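Agmatine ureohydrolase (Thermoplasma volcanium GSS1, PDB 3PZL) probably hydrolyses agmatine to putrescine and urea, as a manganese-dependent member of the arginase family. Local coordinates at residues 228-242 with 271-285. Numbering follows the deposited sequence.
Sequences VDMDGIDPAYAPAVG and VEFSPLYDNGNTSML. With MN (manganese (II) ion), chain G; MN (manganese (II) ion), chain F.
D229 joins two metal ions through one oxygen while the rest of its carboxylate rests on E272: OD2 lies 2.1 Å from the manganese of chain F and 2.5 Å from that of chain G, and D229 OD1 sits 3.2 Å from E272 CB. E272 turns OE2 to the backbone N of H124, itself a metal ligand. D231 also binds the chain G ion, carboxylates being apt ligands for manganese. Beside them M230 N bonds to V271 O, continuing the parallel pairing of 223-229 with 265-271.

M230 runs alongside F273. Its CG stands anti to the backbone N (chi1 -156°) and the chain then folds at the next bond (chi2 69°), so that this long unbranched side chain, here selenomethionine, lays CE against T282 O and, at 3.7 Å, L285 CG. I233 CD1 meets L285 CD2 tip to tip.

Farther along, T282 OG1 donates to D278 OD2 and accepts the N-H of A240 in a rather bent bond, A240 N lying 3.1 Å from OG1. Threonine suits the place because its other branch is apolar, packing CG2 against A238 CB. D278 OD2 also takes T282 N on its syn lone pair, while OD1 receives G280 N in an Asx turn. A leucine in place of D278 would probably leave T282 N and OG1 without their acceptor and the hydroxyl free to turn from A240. The methyl of A240 is small enough to sit against D278 CG, with A240 CB 4.0 Å from Y277 CB. Next to it the backbones join directly, S274 N to A240 O (2.7 Å) and G242 N to E272 O.

With H124, D144, H146 and D148, D229 and D231 form the binuclear manganese site at the C-terminal strand ends of the arginase-type alpha/beta fold.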
loop_
_atom_site.group_PDB
_atom_site.type_symbol
_atom_site.label_atom_id
_atom_site.label_comp_id
_atom_site.label_asym_id
_atom_site.label_seq_id
_atom_site.Cartn_x
_atom_site.Cartn_y
_atom_site.Cartn_z
ATOM N N VAL B 228 4.633 12.186 25.183
ATOM C CA VAL B 228 4.521 10.829 24.674
ATOM C C VAL B 228 5.168 10.659 23.287
ATOM O O VAL B 228 4.631 11.120 22.257
ATOM C CB VAL B 228 3.093 10.383 24.623
ATOM C CG1 VAL B 228 3.039 8.947 24.314
ATOM C CG2 VAL B 228 2.436 10.602 25.917
ATOM N N ASP B 229 6.344 10.017 23.276
ATOM C CA ASP B 229 7.044 9.672 22.046
ATOM C C ASP B 229 6.412 8.362 21.620
ATOM O O ASP B 229 6.530 7.330 22.281
ATOM C CB ASP B 229 8.519 9.475 22.332
ATOM C CG ASP B 229 9.368 9.325 21.075
ATOM O OD1 ASP B 229 8.879 8.709 20.104
ATOM O OD2 ASP B 229 10.534 9.804 21.082
HETATM N N MSE B 230 5.714 8.414 20.508
HETATM C CA MSE B 230 4.759 7.384 20.178
HETATM C C MSE B 230 5.413 6.017 20.016
HETATM O O MSE B 230 4.743 4.990 20.134
HETATM C CB MSE B 230 4.050 7.798 18.921
HETATM C CG MSE B 230 2.726 7.198 18.746
HETATM SE SE MSE B 230 1.307 7.798 19.982
HETATM C CE MSE B 230 -0.054 6.595 19.177
ATOM N N ASP B 231 6.721 6.007 19.751
ATOM C CA ASP B 231 7.478 4.752 19.566
ATOM C C ASP B 231 7.820 4.005 20.890
ATOM O O ASP B 231 8.308 2.871 20.868
ATOM C CB ASP B 231 8.739 5.017 18.752
ATOM C CG ASP B 231 9.740 5.840 19.501
ATOM O OD1 ASP B 231 9.417 6.388 20.583
ATOM O OD2 ASP B 231 10.877 5.939 19.036
ATOM N N GLY B 232 7.564 4.634 22.030
ATOM C CA GLY B 232 7.602 3.928 23.312
ATOM C C GLY B 232 6.617 2.767 23.406
ATOM O O GLY B 232 6.788 1.854 24.201
ATOM N N ILE B 233 5.593 2.807 22.566
ATOM C CA ILE B 233 4.571 1.798 22.517
ATOM C C ILE B 233 5.035 0.691 21.598
ATOM O O ILE B 233 5.795 0.956 20.693
ATOM C CB ILE B 233 3.268 2.428 22.017
ATOM C CG1 ILE B 233 2.916 3.608 22.948
ATOM C CG2 ILE B 233 2.101 1.382 21.929
ATOM C CD1 ILE B 233 1.573 4.247 22.706
ATOM N N ASP B 234 4.615 -0.556 21.844
ATOM C CA ASP B 234 5.044 -1.683 20.997
ATOM C C ASP B 234 4.444 -1.557 19.603
ATOM O O ASP B 234 3.254 -1.334 19.465
ATOM C CB ASP B 234 4.678 -3.046 21.636
ATOM C CG ASP B 234 5.272 -4.233 20.871
ATOM O OD1 ASP B 234 6.433 -4.646 21.154
ATOM O OD2 ASP B 234 4.573 -4.738 19.959
ATOM N N PRO B 235 5.269 -1.727 18.568
ATOM C CA PRO B 235 4.859 -1.627 17.166
ATOM C C PRO B 235 3.555 -2.337 16.779
ATOM O O PRO B 235 2.943 -1.979 15.735
ATOM C CB PRO B 235 6.032 -2.236 16.429
ATOM C CG PRO B 235 7.195 -1.893 17.299
ATOM C CD PRO B 235 6.711 -1.999 18.697
ATOM N N ALA B 236 3.108 -3.292 17.596
ATOM C CA ALA B 236 1.807 -3.927 17.342
ATOM C C ALA B 236 0.644 -2.952 17.497
ATOM O O ALA B 236 -0.408 -3.132 16.874
ATOM C CB ALA B 236 1.574 -5.143 18.236
ATOM N N TYR B 237 0.816 -1.945 18.351
ATOM C CA TYR B 237 -0.266 -1.010 18.672
ATOM C C TYR B 237 -0.063 0.311 17.980
ATOM O O TYR B 237 -1.021 0.980 17.670
ATOM C CB TYR B 237 -0.381 -0.771 20.162
ATOM C CG TYR B 237 -0.571 -2.005 20.995
ATOM C CD1 TYR B 237 -1.807 -2.629 21.087
ATOM C CD2 TYR B 237 0.489 -2.544 21.715
ATOM C CE1 TYR B 237 -1.982 -3.751 21.875
ATOM C CE2 TYR B 237 0.324 -3.667 22.519
ATOM C CZ TYR B 237 -0.908 -4.264 22.595
ATOM O OH TYR B 237 -1.068 -5.368 23.415
ATOM N N ALA B 238 1.183 0.666 17.720
ATOM C CA ALA B 238 1.524 1.890 16.977
ATOM C C ALA B 238 2.491 1.542 15.826
ATOM O O ALA B 238 3.677 1.835 15.905
ATOM C CB ALA B 238 2.176 2.894 17.924
ATOM N N PRO B 239 2.007 0.869 14.777
ATOM C CA PRO B 239 2.842 0.414 13.650
ATOM C C PRO B 239 3.575 1.523 12.889
ATOM O O PRO B 239 4.555 1.251 12.196
ATOM C CB PRO B 239 1.816 -0.195 12.684
ATOM C CG PRO B 239 0.640 -0.527 13.508
ATOM C CD PRO B 239 0.599 0.450 14.626
ATOM N N ALA B 240 3.090 2.746 12.981
ATOM C CA ALA B 240 3.533 3.797 12.078
ATOM C C ALA B 240 4.462 4.808 12.765
ATOM O O ALA B 240 4.608 5.932 12.316
ATOM C CB ALA B 240 2.354 4.483 11.525
ATOM N N VAL B 241 5.082 4.423 13.862
ATOM C CA VAL B 241 6.070 5.303 14.472
ATOM C C VAL B 241 7.340 5.448 13.594
ATOM O O VAL B 241 7.676 4.555 12.800
ATOM C CB VAL B 241 6.419 4.815 15.883
ATOM C CG1 VAL B 241 5.209 4.959 16.766
ATOM C CG2 VAL B 241 6.876 3.372 15.837
ATOM N N GLY B 242 8.043 6.569 13.761
ATOM C CA GLY B 242 9.195 6.926 12.913
ATOM C C GLY B 242 10.405 6.021 13.109
ATOM O O GLY B 242 11.166 5.804 12.165
ATOM N N VAL B 271 3.942 12.689 19.776
ATOM C CA VAL B 271 4.937 12.925 18.751
ATOM C C VAL B 271 5.550 11.664 18.163
ATOM O O VAL B 271 5.481 10.594 18.729
ATOM C CB VAL B 271 6.100 13.809 19.282
ATOM C CG1 VAL B 271 5.589 15.142 19.785
ATOM C CG2 VAL B 271 6.904 13.071 20.378
ATOM N N GLU B 272 6.199 11.822 17.027
ATOM C CA GLU B 272 7.062 10.788 16.431
ATOM C C GLU B 272 6.326 9.598 15.845
ATOM O O GLU B 272 6.874 8.480 15.864
ATOM C CB GLU B 272 8.152 10.290 17.392
ATOM C CG GLU B 272 9.177 11.320 17.790
ATOM C CD GLU B 272 10.169 11.615 16.684
ATOM O OE1 GLU B 272 10.300 10.743 15.796
ATOM O OE2 GLU B 272 10.813 12.704 16.676
ATOM N N PHE B 273 5.117 9.817 15.325
ATOM C CA PHE B 273 4.539 8.810 14.414
ATOM C C PHE B 273 4.252 9.403 13.035
ATOM O O PHE B 273 4.164 10.609 12.904
ATOM C CB PHE B 273 3.323 8.083 15.015
ATOM C CG PHE B 273 2.019 8.747 14.758
ATOM C CD1 PHE B 273 1.568 9.773 15.584
ATOM C CD2 PHE B 273 1.213 8.322 13.688
ATOM C CE1 PHE B 273 0.342 10.386 15.341
ATOM C CE2 PHE B 273 -0.000 8.902 13.429
ATOM C CZ PHE B 273 -0.437 9.953 14.258
ATOM N N SER B 274 4.145 8.545 12.025
ATOM C CA SER B 274 4.021 8.979 10.665
ATOM C C SER B 274 2.908 8.271 9.924
ATOM O O SER B 274 3.064 7.099 9.564
ATOM C CB SER B 274 5.307 8.724 9.913
ATOM O OG SER B 274 5.156 9.202 8.564
ATOM N N PRO B 275 1.800 9.003 9.635
ATOM C CA PRO B 275 0.541 8.462 9.032
ATOM C C PRO B 275 0.746 7.781 7.675
ATOM O O PRO B 275 -0.106 7.000 7.273
ATOM C CB PRO B 275 -0.336 9.686 8.836
ATOM C CG PRO B 275 0.420 10.850 9.456
ATOM C CD PRO B 275 1.837 10.471 9.684
ATOM N N LEU B 276 1.856 8.066 6.982
ATOM C CA LEU B 276 2.164 7.449 5.676
ATOM C C LEU B 276 2.454 5.950 5.783
ATOM O O LEU B 276 2.319 5.190 4.782
ATOM C CB LEU B 276 3.362 8.139 4.997
ATOM C CG LEU B 276 3.284 9.680 4.828
ATOM C CD1 LEU B 276 4.607 10.319 4.321
ATOM C CD2 LEU B 276 2.092 10.106 3.952
ATOM N N TYR B 277 2.813 5.522 6.992
ATOM C CA TYR B 277 3.250 4.152 7.197
ATOM C C TYR B 277 2.212 3.145 7.650
ATOM O O TYR B 277 2.562 1.991 7.849
ATOM C CB TYR B 277 4.448 4.103 8.108
ATOM C CG TYR B 277 5.709 4.521 7.395
ATOM C CD1 TYR B 277 6.035 5.888 7.264
ATOM C CD2 TYR B 277 6.578 3.544 6.828
ATOM C CE1 TYR B 277 7.180 6.279 6.604
ATOM C CE2 TYR B 277 7.745 3.932 6.163
ATOM C CZ TYR B 277 8.028 5.303 6.045
ATOM O OH TYR B 277 9.172 5.691 5.406
ATOM N N ASP B 278 0.945 3.563 7.765
ATOM C CA ASP B 278 -0.156 2.611 7.998
ATOM C C ASP B 278 -1.452 3.144 7.428
ATOM O O ASP B 278 -1.447 4.147 6.727
ATOM C CB ASP B 278 -0.317 2.208 9.484
ATOM C CG ASP B 278 -0.989 3.294 10.348
ATOM O OD1 ASP B 278 -1.372 4.378 9.850
ATOM O OD2 ASP B 278 -1.143 3.070 11.570
ATOM N N ASN B 279 -2.558 2.465 7.729
ATOM C CA ASN B 279 -3.876 2.866 7.223
ATOM C C ASN B 279 -4.706 3.704 8.164
ATOM O O ASN B 279 -5.863 3.998 7.871
ATOM C CB ASN B 279 -4.666 1.641 6.795
ATOM C CG ASN B 279 -4.320 1.219 5.396
ATOM O OD1 ASN B 279 -4.096 2.065 4.504
ATOM N ND2 ASN B 279 -4.290 -0.088 5.172
ATOM N N GLY B 280 -4.135 4.092 9.302
ATOM C CA GLY B 280 -4.848 4.998 10.206
ATOM C C GLY B 280 -4.877 4.538 11.650
ATOM O O GLY B 280 -5.210 5.337 12.537
ATOM N N ASN B 281 -4.491 3.284 11.915
ATOM C CA ASN B 281 -4.647 2.770 13.267
ATOM C C ASN B 281 -3.778 3.499 14.272
ATOM O O ASN B 281 -4.148 3.637 15.444
ATOM C CB ASN B 281 -4.493 1.244 13.346
ATOM C CG ASN B 281 -5.699 0.493 12.697
ATOM O OD1 ASN B 281 -6.699 1.102 12.280
ATOM N ND2 ASN B 281 -5.587 -0.828 12.590
ATOM N N THR B 282 -2.643 4.007 13.821
ATOM C CA THR B 282 -1.711 4.687 14.740
ATOM C C THR B 282 -2.236 6.092 15.122
ATOM O O THR B 282 -2.241 6.485 16.283
ATOM C CB THR B 282 -0.295 4.768 14.149
ATOM O OG1 THR B 282 0.164 3.452 13.826
ATOM C CG2 THR B 282 0.656 5.388 15.128
ATOM N N SER B 283 -2.744 6.828 14.147
ATOM C CA SER B 283 -3.340 8.123 14.445
ATOM C C SER B 283 -4.654 7.978 15.205
ATOM O O SER B 283 -5.122 8.913 15.838
ATOM C CB SER B 283 -3.520 8.946 13.173
ATOM O OG SER B 283 -4.294 8.220 12.263
HETATM N N MSE B 284 -5.238 6.796 15.149
HETATM C CA MSE B 284 -6.452 6.533 15.880
HETATM C C MSE B 284 -6.115 6.319 17.357
HETATM O O MSE B 284 -6.823 6.778 18.249
HETATM C CB MSE B 284 -7.146 5.314 15.328
HETATM C CG MSE B 284 -8.538 5.121 15.881
HETATM SE SE MSE B 284 -9.725 6.613 15.310
HETATM C CE MSE B 284 -11.399 5.901 15.995
ATOM N N LEU B 285 -5.039 5.603 17.628
ATOM C CA LEU B 285 -4.578 5.480 18.998
ATOM C C LEU B 285 -4.145 6.868 19.480
ATOM O O LEU B 285 -4.475 7.265 20.610
ATOM C CB LEU B 285 -3.415 4.503 19.093
ATOM C CG LEU B 285 -2.713 4.411 20.439
ATOM C CD1 LEU B 285 -3.668 4.029 21.520
ATOM C CD2 LEU B 285 -1.685 3.385 20.323
HETATM MN MN MN G . 11.768 7.741 20.605
HETATM MN MN MN F . 12.292 10.917 21.181
#